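Local coordinates for octaprenyl Pyrophosphate Synthase (Helicobacter pylori, PDB 3TC1), which probably catalyses magnesium-dependent, head-to-tail addition of isopentenyl diphosphate units to an allylic diphosphate, building the C40 chain of octaprenyl diphosphate, at residues 35-38 / 39-42; 90-93 / 94-98; 142-146 / 147-151; 251-254 / 255-259; 272-275 / 276-279. One frame throughout, in Å; residues are numbered along the deposited sequence.

Interaction 1. Residues 35-38 / 39-42; sequences SKML and RSKL
Lys36 and Lys41 meet where the chain turns into helix 38-44, but the turn is prepared one residue earlier. Ser35 reaches forward with OG to accept the backbone N of Met37 at 2.9 Å, closing an ST turn. The side chain of Lys36, bent at chi2 and again at chi4, brings its CE to the extended Lys41, the two chains crossing nearly at right angles. Lys36 NZ and Lys41 NZ are 3.9 Å apart; the modelled CE of Lys36 lies so near Lys41 NZ that the exact placement of these ends is doubtful. A water bridges the pair, donating to Lys36 O at 3.1 Å and accepting from Lys41 NZ at 3.0 Å. Met37, in a left-handed backbone conformation, holds the N-cap position. Its carbonyl O receives Lys41 N at 3.1 Å, in the carbonyl plane, and its CB packs on CB of Ser40, whose hydroxyl bonds Glu67. At Leu38, CG stands anti to the backbone N (chi1 169°), which sends CD1 to CG of Leu42 at 4.2 Å; Leu38 and Leu42 also pack on Phe196 and Phe192 of helix 182-205. The Lys-x-x-Arg spacing of Lys36 and Arg39 recalls the basic motif at this helix start in trans-prenyltransferases, where it serves the isopentenyl diphosphate site; a like role here is probable, not established.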
loop_
_atom_site.group_PDB
_atom_site.type_symbol
_atom_site.label_atom_id
_atom_site.label_comp_id
_atom_site.label_asym_id
_atom_site.label_seq_id
_atom_site.Cartn_x
_atom_site.Cartn_y
_atom_site.Cartn_z
ATOM N N SER B 35 19.806 3.490 -1.681
ATOM C CA SER B 35 19.156 4.545 -0.933
ATOM C C SER B 35 20.197 5.163 -0.027
ATOM O O SER B 35 21.154 4.503 0.373
ATOM C CB SER B 35 18.014 3.977 -0.092
ATOM O OG SER B 35 17.677 4.865 0.958
ATOM N N LYS B 36 20.009 6.436 0.282
ATOM C CA LYS B 36 20.919 7.147 1.164
ATOM C C LYS B 36 20.722 6.565 2.565
ATOM O O LYS B 36 21.637 6.554 3.393
ATOM C CB LYS B 36 20.580 8.644 1.143
ATOM C CG LYS B 36 21.468 9.511 2.009
ATOM C CD LYS B 36 21.085 9.446 3.475
ATOM C CE LYS B 36 21.973 10.371 4.276
ATOM N NZ LYS B 36 22.102 11.690 3.590
ATOM N N MET B 37 19.518 6.046 2.793
ATOM C CA MET B 37 19.125 5.476 4.075
ATOM C C MET B 37 19.300 6.490 5.197
ATOM O O MET B 37 19.834 6.183 6.266
ATOM C CB MET B 37 19.916 4.202 4.378
ATOM C CG MET B 37 19.390 2.988 3.637
ATOM S SD MET B 37 20.130 1.449 4.198
ATOM C CE MET B 37 21.626 1.488 3.300
ATOM N N LEU B 38 18.842 7.707 4.937
ATOM C CA LEU B 38 18.920 8.784 5.906
ATOM C C LEU B 38 18.255 8.390 7.223
ATOM O O LEU B 38 18.776 8.669 8.307
ATOM C CB LEU B 38 18.244 10.035 5.344
ATOM C CG LEU B 38 18.018 11.166 6.343
ATOM C CD1 LEU B 38 19.340 11.564 6.980
ATOM C CD2 LEU B 38 17.379 12.345 5.637
ATOM N N ARG B 39 17.105 7.732 7.124
ATOM C CA ARG B 39 16.378 7.337 8.316
ATOM C C ARG B 39 17.114 6.316 9.159
ATOM O O ARG B 39 17.081 6.419 10.370
ATOM C CB ARG B 39 14.947 6.913 7.949
ATOM C CG ARG B 39 14.163 8.107 7.382
ATOM C CD ARG B 39 12.908 7.749 6.614
ATOM N NE ARG B 39 12.330 8.921 5.947
ATOM C CZ ARG B 39 12.844 9.515 4.871
ATOM N NH1 ARG B 39 12.246 10.578 4.351
ATOM N NH2 ARG B 39 13.932 9.032 4.286
ATOM N N SER B 40 17.820 5.375 8.540
ATOM C CA SER B 40 18.589 4.393 9.296
ATOM C C SER B 40 19.763 5.077 10.009
ATOM O O SER B 40 20.090 4.735 11.146
ATOM C CB SER B 40 19.121 3.296 8.372
ATOM O OG SER B 40 18.066 2.467 7.916
ATOM N N LYS B 41 20.387 6.045 9.342
ATOM C CA LYS B 41 21.526 6.757 9.923
ATOM C C LYS B 41 21.091 7.491 11.184
ATOM O O LYS B 41 21.793 7.488 12.197
ATOM C CB LYS B 41 22.112 7.762 8.923
ATOM C CG LYS B 41 22.780 7.142 7.701
ATOM C CD LYS B 41 23.225 8.235 6.739
ATOM C CE LYS B 41 23.975 7.683 5.540
ATOM N NZ LYS B 41 24.448 8.790 4.650
ATOM N N LEU B 42 19.926 8.120 11.115
ATOM C CA LEU B 42 19.382 8.839 12.258
ATOM C C LEU B 42 19.070 7.890 13.409
ATOM O O LEU B 42 19.410 8.166 14.562
ATOM C CB LEU B 42 18.110 9.578 11.850
ATOM C CG LEU B 42 18.338 10.806 10.973
ATOM C CD1 LEU B 42 17.010 11.356 10.481
ATOM C CD2 LEU B 42 19.091 11.850 11.784
HETATM O O HOH W 1 24.574 6.821 2.376
#

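Interaction 2. Residues 90-93 / 94-98; sequences PSIN and ALFGN
Pro90 and Leu95 meet across the start of helix 92-116 as a hydrophobic staple: the residue before the N-cap, Pro90, touches the one four places after the N-cap. The proline touches with CB, which lies 3.5 Å from CG of Leu95 and nearly as close to its CD2. Between them in sequence, Ser91 is the N-cap. Its OG sits between its own backbone N and carbonyl carbon (chi1 59°), a torsion that brings it to Ala94 N at 3.2 Å. That bond is weak and bent, and the same hydroxyl is also hydrogen-bonded to Ala83 O, which helps to fix its rotation. The carbonyl O of Ser91 takes Leu95 N at 3.1 Å.

On another flank, Ile92 and Phe96 cross obliquely, CG2 of the isoleucine resting 4.0 Å from CD2 of the ring; Lys31 and Leu28 also touch this pair. The two asparagines are set differently. Their amide planes are only 20° apart, yet what touches is a carbon, CB of Asn93, against OD1 of Asn98 at 3.5 Å, while Asn93 ND2 is spent on Ala83 O. Asn98 further packs on Phe99 of the second subunit, so the helix start borders the dimer interface. At the edge of the aromatic ring, Ile92 O accepts Phe96 N at 2.8 Å and also lies 3.5 Å from CD2 of Phe96.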
loop_
_atom_site.group_PDB
_atom_site.type_symbol
_atom_site.label_atom_id
_atom_site.label_comp_id
_atom_site.label_asym_id
_atom_site.label_seq_id
_atom_site.Cartn_x
_atom_site.Cartn_y
_atom_site.Cartn_z
ATOM N N PRO B 90 15.409 4.837 -14.600
ATOM C CA PRO B 90 13.984 4.606 -14.856
ATOM C C PRO B 90 13.246 4.179 -13.603
ATOM O O PRO B 90 13.739 3.355 -12.834
ATOM C CB PRO B 90 13.981 3.495 -15.913
ATOM C CG PRO B 90 15.415 3.403 -16.391
ATOM C CD PRO B 90 16.209 3.748 -15.180
ATOM N N SER B 91 12.064 4.747 -13.400
ATOM C CA SER B 91 11.247 4.402 -12.246
ATOM C C SER B 91 10.670 3.002 -12.445
ATOM O O SER B 91 10.673 2.465 -13.563
ATOM C CB SER B 91 10.110 5.412 -12.090
ATOM O OG SER B 91 9.301 5.442 -13.255
ATOM N N ILE B 92 10.179 2.404 -11.364
ATOM C CA ILE B 92 9.600 1.072 -11.454
ATOM C C ILE B 92 8.359 1.090 -12.345
ATOM O O ILE B 92 8.120 0.145 -13.104
ATOM C CB ILE B 92 9.236 0.519 -10.052
ATOM C CG1 ILE B 92 10.516 0.211 -9.275
ATOM C CG2 ILE B 92 8.395 -0.751 -10.178
ATOM C CD1 ILE B 92 11.409 -0.832 -9.953
ATOM N N ASN B 93 7.575 2.164 -12.272
ATOM C CA ASN B 93 6.377 2.255 -13.101
ATOM C C ASN B 93 6.732 2.461 -14.575
ATOM O O ASN B 93 5.965 2.088 -15.463
ATOM C CB ASN B 93 5.443 3.377 -12.611
ATOM C CG ASN B 93 6.164 4.691 -12.363
ATOM O OD1 ASN B 93 6.981 4.803 -11.449
ATOM N ND2 ASN B 93 5.855 5.699 -13.174
ATOM N N ALA B 94 7.899 3.040 -14.835
ATOM C CA ALA B 94 8.335 3.272 -16.208
ATOM C C ALA B 94 8.821 1.973 -16.847
ATOM O O ALA B 94 8.687 1.779 -18.056
ATOM C CB ALA B 94 9.446 4.312 -16.238
ATOM N N LEU B 95 9.376 1.087 -16.024
ATOM C CA LEU B 95 9.902 -0.192 -16.498
ATOM C C LEU B 95 8.905 -1.350 -16.439
ATOM O O LEU B 95 8.978 -2.279 -17.253
ATOM C CB LEU B 95 11.146 -0.575 -15.685
ATOM C CG LEU B 95 12.371 0.343 -15.758
ATOM C CD1 LEU B 95 13.385 -0.075 -14.701
ATOM C CD2 LEU B 95 12.981 0.281 -17.153
ATOM N N PHE B 96 7.969 -1.297 -15.492
ATOM C CA PHE B 96 7.005 -2.386 -15.333
ATOM C C PHE B 96 5.528 -1.991 -15.286
ATOM O O PHE B 96 4.670 -2.836 -15.021
ATOM C CB PHE B 96 7.362 -3.176 -14.071
ATOM C CG PHE B 96 8.794 -3.626 -14.031
ATOM C CD1 PHE B 96 9.211 -4.741 -14.756
ATOM C CD2 PHE B 96 9.737 -2.919 -13.290
ATOM C CE1 PHE B 96 10.547 -5.146 -14.743
ATOM C CE2 PHE B 96 11.077 -3.315 -13.269
ATOM C CZ PHE B 96 11.482 -4.430 -13.997
ATOM N N GLY B 97 5.228 -0.723 -15.544
ATOM C CA GLY B 97 3.844 -0.278 -15.525
ATOM C C GLY B 97 3.361 0.152 -14.150
ATOM O O GLY B 97 3.855 -0.333 -13.131
ATOM N N ASN B 98 2.388 1.059 -14.121
ATOM C CA ASN B 98 1.843 1.561 -12.865
ATOM C C ASN B 98 1.368 0.457 -11.936
ATOM O O ASN B 98 1.653 0.478 -10.739
ATOM C CB ASN B 98 0.674 2.512 -13.122
ATOM C CG ASN B 98 1.115 3.817 -13.741
ATOM O OD1 ASN B 98 2.177 4.347 -13.408
ATOM N ND2 ASN B 98 0.291 4.356 -14.636
#

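Interaction 3. Residues 142-146 / 147-151; sequences VFVGE and CFNSD
Val144 lays CG1 against the side chain of Asn149, reaching its CB at 3.8 Å and its CG and ND2 at almost the same distance. The methyl thus sits over one face of the amide, shifted toward CB. It gets there because CG1 stands anti to the valine backbone N (chi1 174°), pointing out from the last turn of helix 121-144 toward the returning chain. Between the two residues the backbone reverses through a type I turn from Val144 to Cys147. The turn is not closed by a bond at its ends: Val144 O and Cys147 O, both acceptors, approach to 3.1 Å. Just inside it, Glu146 N still bonds Phe143 O, a last trace of helical pairing.

The polar end of Asn149 faces forward along the chain. OD1 accepts Asp151 N at 2.9 Å, forming an Asx turn, while ND2 donates to Asp151 O at 3.0 Å. Two bonds thus grip the Asp151 backbone, although in both the donor lies above the carbonyl plane and neither follows a lone pair. Asp151 in turn is the N-cap of helix 152-177, its OD1 accepting Gln153 N. The valine also touches Phe24 of the second subunit, and Phe148, further along, meets the ring of Tyr233.

The chemistry is therefore divided. One face of a buried amide is occupied by a methyl group with no polar demand, while its oxygen and one N-H of its nitrogen are bonded to the backbone of Asp151, which probably fixes the amide's orientation and the path of the connection between the two helices.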
loop_
_atom_site.group_PDB
_atom_site.type_symbol
_atom_site.label_atom_id
_atom_site.label_comp_id
_atom_site.label_asym_id
_atom_site.label_seq_id
_atom_site.Cartn_x
_atom_site.Cartn_y
_atom_site.Cartn_z
ATOM N N VAL B 142 -1.617 16.187 -3.573
ATOM C CA VAL B 142 -2.101 16.324 -4.940
ATOM C C VAL B 142 -3.418 17.103 -5.010
ATOM O O VAL B 142 -3.680 17.752 -6.020
ATOM C CB VAL B 142 -2.172 14.935 -5.692
ATOM C CG1 VAL B 142 -1.793 13.808 -4.737
ATOM C CG2 VAL B 142 -3.561 14.701 -6.299
ATOM N N PHE B 143 -4.244 17.078 -3.960
ATOM C CA PHE B 143 -5.484 17.860 -4.015
ATOM C C PHE B 143 -5.124 19.351 -3.918
ATOM O O PHE B 143 -5.650 20.179 -4.662
ATOM C CB PHE B 143 -6.456 17.486 -2.883
ATOM C CG PHE B 143 -7.382 16.347 -3.222
ATOM C CD1 PHE B 143 -6.880 15.073 -3.473
ATOM C CD2 PHE B 143 -8.758 16.548 -3.292
ATOM C CE1 PHE B 143 -7.734 14.014 -3.788
ATOM C CE2 PHE B 143 -9.619 15.497 -3.607
ATOM C CZ PHE B 143 -9.105 14.228 -3.855
ATOM N N VAL B 144 -4.228 19.699 -3.001
ATOM C CA VAL B 144 -3.823 21.095 -2.876
ATOM C C VAL B 144 -3.054 21.487 -4.150
ATOM O O VAL B 144 -3.050 22.649 -4.564
ATOM C CB VAL B 144 -2.918 21.320 -1.634
ATOM C CG1 VAL B 144 -2.401 22.755 -1.614
ATOM C CG2 VAL B 144 -3.705 21.045 -0.352
ATOM N N GLY B 145 -2.421 20.498 -4.772
ATOM C CA GLY B 145 -1.645 20.739 -5.977
ATOM C C GLY B 145 -2.445 20.932 -7.252
ATOM O O GLY B 145 -1.862 21.083 -8.325
ATOM N N GLU B 146 -3.772 20.925 -7.150
ATOM C CA GLU B 146 -4.622 21.116 -8.322
ATOM C C GLU B 146 -4.628 22.567 -8.800
ATOM O O GLU B 146 -4.970 22.847 -9.947
ATOM C CB GLU B 146 -6.057 20.671 -8.032
ATOM C CG GLU B 146 -6.258 19.165 -8.047
ATOM C CD GLU B 146 -7.722 18.776 -7.963
ATOM O OE1 GLU B 146 -8.506 19.223 -8.828
ATOM O OE2 GLU B 146 -8.089 18.023 -7.036
ATOM N N CYS B 147 -4.265 23.491 -7.916
ATOM C CA CYS B 147 -4.223 24.904 -8.285
ATOM C C CYS B 147 -3.221 25.631 -7.403
ATOM O O CYS B 147 -2.849 25.130 -6.341
ATOM C CB CYS B 147 -5.606 25.547 -8.143
ATOM S SG CYS B 147 -6.198 25.692 -6.449
ATOM N N PHE B 148 -2.776 26.802 -7.845
ATOM C CA PHE B 148 -1.819 27.573 -7.065
ATOM C C PHE B 148 -2.353 27.733 -5.647
ATOM O O PHE B 148 -3.532 28.035 -5.455
ATOM C CB PHE B 148 -1.606 28.955 -7.687
ATOM C CG PHE B 148 -0.642 29.818 -6.922
ATOM C CD1 PHE B 148 0.729 29.696 -7.118
ATOM C CD2 PHE B 148 -1.109 30.729 -5.978
ATOM C CE1 PHE B 148 1.622 30.472 -6.381
ATOM C CE2 PHE B 148 -0.229 31.507 -5.238
ATOM C CZ PHE B 148 1.140 31.378 -5.439
ATOM N N ASN B 149 -1.489 27.522 -4.658
ATOM C CA ASN B 149 -1.889 27.652 -3.258
ATOM C C ASN B 149 -1.107 28.736 -2.521
ATOM O O ASN B 149 0.122 28.741 -2.543
ATOM C CB ASN B 149 -1.687 26.329 -2.514
ATOM C CG ASN B 149 -1.826 26.494 -1.014
ATOM O OD1 ASN B 149 -2.829 27.024 -0.538
ATOM N ND2 ASN B 149 -0.817 26.051 -0.261
ATOM N N SER B 150 -1.820 29.637 -1.851
ATOM C CA SER B 150 -1.166 30.706 -1.104
ATOM C C SER B 150 -1.342 30.525 0.405
ATOM O O SER B 150 -0.858 31.340 1.192
ATOM C CB SER B 150 -1.733 32.066 -1.518
ATOM O OG SER B 150 -3.061 32.211 -1.051
ATOM N N ASP B 151 -2.042 29.463 0.803
ATOM C CA ASP B 151 -2.278 29.192 2.222
ATOM C C ASP B 151 -1.102 28.399 2.775
ATOM O O ASP B 151 -0.987 27.196 2.532
ATOM C CB ASP B 151 -3.568 28.386 2.410
ATOM C CG ASP B 151 -3.955 28.225 3.881
ATOM O OD1 ASP B 151 -3.073 28.334 4.761
ATOM O OD2 ASP B 151 -5.146 27.972 4.156
#

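Interaction 4. Residues 251-254 / 255-259; sequences DSHE and IIEWT
Ser252 caps the start of helix 253-265, with Ile255 N as its partner. Ser252 OG, held between its own backbone N and carbonyl carbon (chi1 83°), accepts Ile255 N at 3.2 Å along a fairly straight path, satisfying an amide of the first turn; CG1 of Ile255 packs against that hydroxyl at 3.3 Å. The carbonyl O of Ser252 takes Ile256 N at 3.3 Å and, weakly, Ile255 N. One residue on, His253 O receives Glu257 N at 3.0 Å, and Glu254 O receives Trp258 N at 2.9 Å. Ile255 O is served twice, by Thr259 N and by Thr259 OG1 at 2.8 Å, the donors coming from opposite faces of the carbonyl plane.

Above this backbone the His253 ring presents a face to CG of Glu257, a CH-pi contact at 3.9 Å to the ring centroid. The carboxylate beyond is engaged elsewhere: Glu257 OE2 makes a salt bridge with Lys260. His253 and Glu254 are exposed, whereas the other side of the helix start turns into the protein, where Trp258 meets Tyr247 edge-to-face and packs on Leu243 and Leu244 of helix 238-246, and Ile256 touches Phe217 in a loop.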
loop_
_atom_site.group_PDB
_atom_site.type_symbol
_atom_site.label_atom_id
_atom_site.label_comp_id
_atom_site.label_asym_id
_atom_site.label_seq_id
_atom_site.Cartn_x
_atom_site.Cartn_y
_atom_site.Cartn_z
ATOM N N ASP B 251 6.163 24.777 -17.906
ATOM C CA ASP B 251 7.524 24.258 -18.003
ATOM C C ASP B 251 8.363 24.922 -19.093
ATOM O O ASP B 251 8.217 24.608 -20.274
ATOM C CB ASP B 251 7.419 22.740 -18.238
ATOM C CG ASP B 251 8.764 22.062 -18.429
ATOM O OD1 ASP B 251 9.796 22.604 -17.983
ATOM O OD2 ASP B 251 8.780 20.957 -19.015
ATOM N N SER B 252 9.239 25.845 -18.694
ATOM C CA SER B 252 10.100 26.536 -19.649
ATOM C C SER B 252 11.308 27.177 -18.970
ATOM O O SER B 252 11.258 27.537 -17.793
ATOM C CB SER B 252 9.314 27.611 -20.411
ATOM O OG SER B 252 9.218 28.811 -19.669
ATOM N N HIS B 253 12.387 27.321 -19.731
ATOM C CA HIS B 253 13.626 27.914 -19.238
ATOM C C HIS B 253 13.421 29.360 -18.801
ATOM O O HIS B 253 14.024 29.821 -17.829
ATOM C CB HIS B 253 14.696 27.868 -20.338
ATOM C CG HIS B 253 15.951 28.618 -20.003
ATOM N ND1 HIS B 253 16.840 28.195 -19.037
ATOM C CD2 HIS B 253 16.461 29.770 -20.501
ATOM C CE1 HIS B 253 17.842 29.052 -18.956
ATOM N NE2 HIS B 253 17.637 30.017 -19.834
ATOM N N GLU B 254 12.569 30.073 -19.529
ATOM C CA GLU B 254 12.310 31.475 -19.240
ATOM C C GLU B 254 11.576 31.664 -17.917
ATOM O O GLU B 254 11.832 32.623 -17.182
ATOM C CB GLU B 254 11.524 32.109 -20.393
ATOM C CG GLU B 254 12.288 32.176 -21.734
ATOM C CD GLU B 254 12.584 30.803 -22.352
ATOM O OE1 GLU B 254 11.677 29.941 -22.374
ATOM O OE2 GLU B 254 13.722 30.594 -22.835
ATOM N N ILE B 255 10.661 30.753 -17.610
ATOM C CA ILE B 255 9.938 30.839 -16.348
ATOM C C ILE B 255 10.914 30.602 -15.194
ATOM O O ILE B 255 10.867 31.287 -14.174
ATOM C CB ILE B 255 8.773 29.831 -16.319
ATOM C CG1 ILE B 255 7.627 30.382 -17.179
ATOM C CG2 ILE B 255 8.317 29.575 -14.881
ATOM C CD1 ILE B 255 6.478 29.399 -17.394
ATOM N N ILE B 256 11.814 29.641 -15.361
ATOM C CA ILE B 256 12.810 29.383 -14.332
ATOM C C ILE B 256 13.670 30.635 -14.101
ATOM O O ILE B 256 13.858 31.067 -12.963
ATOM C CB ILE B 256 13.706 28.184 -14.717
ATOM C CG1 ILE B 256 12.899 26.885 -14.577
ATOM C CG2 ILE B 256 14.943 28.139 -13.821
ATOM C CD1 ILE B 256 13.617 25.644 -15.081
ATOM N N GLU B 257 14.174 31.235 -15.178
ATOM C CA GLU B 257 14.993 32.435 -15.028
ATOM C C GLU B 257 14.232 33.578 -14.357
ATOM O O GLU B 257 14.777 34.270 -13.494
ATOM C CB GLU B 257 15.545 32.890 -16.385
ATOM C CG GLU B 257 16.604 31.952 -16.944
ATOM C CD GLU B 257 17.684 31.608 -15.917
ATOM O OE1 GLU B 257 18.322 32.542 -15.387
ATOM O OE2 GLU B 257 17.896 30.407 -15.638
ATOM N N TRP B 258 12.974 33.779 -14.742
ATOM C CA TRP B 258 12.171 34.838 -14.139
ATOM C C TRP B 258 12.008 34.572 -12.635
ATOM O O TRP B 258 12.154 35.474 -11.805
ATOM C CB TRP B 258 10.791 34.898 -14.807
ATOM C CG TRP B 258 9.887 35.985 -14.268
ATOM C CD1 TRP B 258 9.827 37.293 -14.679
ATOM C CD2 TRP B 258 8.912 35.849 -13.224
ATOM N NE1 TRP B 258 8.868 37.973 -13.958
ATOM C CE2 TRP B 258 8.295 37.112 -13.058
ATOM C CE3 TRP B 258 8.499 34.781 -12.412
ATOM C CZ2 TRP B 258 7.285 37.335 -12.112
ATOM C CZ3 TRP B 258 7.496 35.005 -11.474
ATOM C CH2 TRP B 258 6.902 36.273 -11.332
ATOM N N THR B 259 11.710 33.321 -12.292
ATOM C CA THR B 259 11.523 32.922 -10.901
ATOM C C THR B 259 12.789 33.127 -10.069
ATOM O O THR B 259 12.722 33.552 -8.910
ATOM C CB THR B 259 11.109 31.431 -10.810
ATOM O OG1 THR B 259 9.900 31.226 -11.553
ATOM C CG2 THR B 259 10.876 31.031 -9.374
#

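Interaction 5. Residues 272-275 / 276-279; sequences TLKT and AQVY
Leu273 and Gln277 meet one turn apart within helix 268-286, and the tight side of their contact is backbone against methylene. CG of Gln277 comes to 3.2 Å from Leu273 O, the same oxygen that accepts Gln277 N at 3.0 Å in the carbonyl plane, and CB of Ala276 lies 3.4 Å from it as well. Three neighbours thus crowd one carbonyl. On the inward side, Thr272 O takes Ala276 N, and Tyr279, with CG beside its backbone N (chi1 -71°), swings its ring back so that CD2 sits 3.4 Å from Thr275 O. The threonine hydroxyls bond back along their own helix: Thr272 OG1 to Ile268 O, and Thr275 OG1 to Glu271 O.

The outer side is slacker. Side chains of Leu273 and Gln277 touch only at 4.3 Å, between CG and CD. Gln277 runs extended, and its OE1 turns over the backbone of Lys274, with Gln277 OE1 3.6 Å from Lys274 CA and a little farther from the lysine CG; the lysine itself leads outward, its NZ in a long, weak ion pair with Glu270. Val278, exposed, has an N shared between Lys274 O at 3.2 Å and, weakly, Thr275 O.

Three i-to-i+4 bonds run through the contact, from Thr272 O, Leu273 O and Lys274 O. Tyr279 lies on Asn191, Met194 and Ile198 of helix 182-205, Thr272 and Thr275 touch helix 227-233 through Pro228, Leu231 and Leu227, and Ala276 and Gln277 touch Ile303 near the end of the modelled chain.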
loop_
_atom_site.group_PDB
_atom_site.type_symbol
_atom_site.label_atom_id
_atom_site.label_comp_id
_atom_site.label_asym_id
_atom_site.label_seq_id
_atom_site.Cartn_x
_atom_site.Cartn_y
_atom_site.Cartn_z
ATOM N N THR B 272 13.932 31.594 3.321
ATOM C CA THR B 272 13.565 30.184 3.382
ATOM C C THR B 272 14.552 29.441 4.276
ATOM O O THR B 272 14.164 28.637 5.134
ATOM C CB THR B 272 13.583 29.543 1.968
ATOM O OG1 THR B 272 12.619 30.193 1.130
ATOM C CG2 THR B 272 13.245 28.054 2.044
ATOM N N LEU B 273 15.832 29.722 4.073
ATOM C CA LEU B 273 16.886 29.083 4.844
ATOM C C LEU B 273 16.721 29.332 6.340
ATOM O O LEU B 273 16.881 28.415 7.147
ATOM C CB LEU B 273 18.252 29.585 4.365
ATOM C CG LEU B 273 19.497 29.012 5.043
ATOM C CD1 LEU B 273 19.470 27.490 4.985
ATOM C CD2 LEU B 273 20.742 29.557 4.348
ATOM N N LYS B 274 16.403 30.569 6.710
ATOM C CA LYS B 274 16.214 30.915 8.114
ATOM C C LYS B 274 15.038 30.162 8.738
ATOM O O LYS B 274 15.066 29.819 9.920
ATOM C CB LYS B 274 16.002 32.421 8.271
ATOM C CG LYS B 274 17.242 33.253 7.978
ATOM C CD LYS B 274 16.993 34.726 8.260
ATOM C CE LYS B 274 18.226 35.569 7.972
ATOM N NZ LYS B 274 19.370 35.202 8.853
ATOM N N THR B 275 14.001 29.902 7.952
ATOM C CA THR B 275 12.848 29.177 8.478
ATOM C C THR B 275 13.302 27.773 8.874
ATOM O O THR B 275 12.894 27.250 9.911
ATOM C CB THR B 275 11.720 29.093 7.427
ATOM O OG1 THR B 275 11.407 30.413 6.965
ATOM C CG2 THR B 275 10.470 28.465 8.027
ATOM N N ALA B 276 14.162 27.177 8.051
ATOM C CA ALA B 276 14.688 25.841 8.319
ATOM C C ALA B 276 15.629 25.839 9.519
ATOM O O ALA B 276 15.625 24.896 10.311
ATOM C CB ALA B 276 15.423 25.305 7.089
ATOM N N GLN B 277 16.444 26.888 9.645
ATOM C CA GLN B 277 17.387 26.991 10.757
ATOM C C GLN B 277 16.670 26.998 12.106
ATOM O O GLN B 277 17.215 26.530 13.106
ATOM C CB GLN B 277 18.253 28.250 10.613
ATOM C CG GLN B 277 19.144 28.235 9.371
ATOM C CD GLN B 277 20.020 29.474 9.243
ATOM O OE1 GLN B 277 19.546 30.600 9.381
ATOM N NE2 GLN B 277 21.301 29.266 8.963
ATOM N N VAL B 278 15.453 27.533 12.140
ATOM C CA VAL B 278 14.688 27.552 13.382
ATOM C C VAL B 278 14.477 26.105 13.816
ATOM O O VAL B 278 14.712 25.747 14.967
ATOM C CB VAL B 278 13.303 28.219 13.196
ATOM C CG1 VAL B 278 12.470 28.046 14.458
ATOM C CG2 VAL B 278 13.474 29.700 12.881
ATOM N N TYR B 279 14.042 25.272 12.879
ATOM C CA TYR B 279 13.816 23.863 13.175
ATOM C C TYR B 279 15.112 23.141 13.510
ATOM O O TYR B 279 15.144 22.290 14.394
ATOM C CB TYR B 279 13.138 23.186 11.987
ATOM C CG TYR B 279 11.709 23.622 11.809
ATOM C CD1 TYR B 279 10.739 23.284 12.754
ATOM C CD2 TYR B 279 11.322 24.376 10.705
ATOM C CE1 TYR B 279 9.417 23.688 12.602
ATOM C CE2 TYR B 279 9.999 24.790 10.543
ATOM C CZ TYR B 279 9.054 24.440 11.498
ATOM O OH TYR B 279 7.750 24.847 11.357
#

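Read together, the five contacts are scattered over one all-helical subunit, and no two of them touch. In interactions 1 and 5 side chains come within about 12 Å of a magnesium ion: that of Arg39 is about 11 Å from the metal and that of Thr272 about 12 Å, and the nearest atoms of the two contacts are about 11 Å apart. Interactions 3 and 4 share one side of the chain, nearest atoms about 9 Å apart, with interaction 1 on the opposite side of its centre. Interactions 2 and 5 have the most widely separated centres, about 36 Å apart. Interactions 2 and 3 both border the second subunit, whereas 1, 4 and 5 touch no other chain of the assembly.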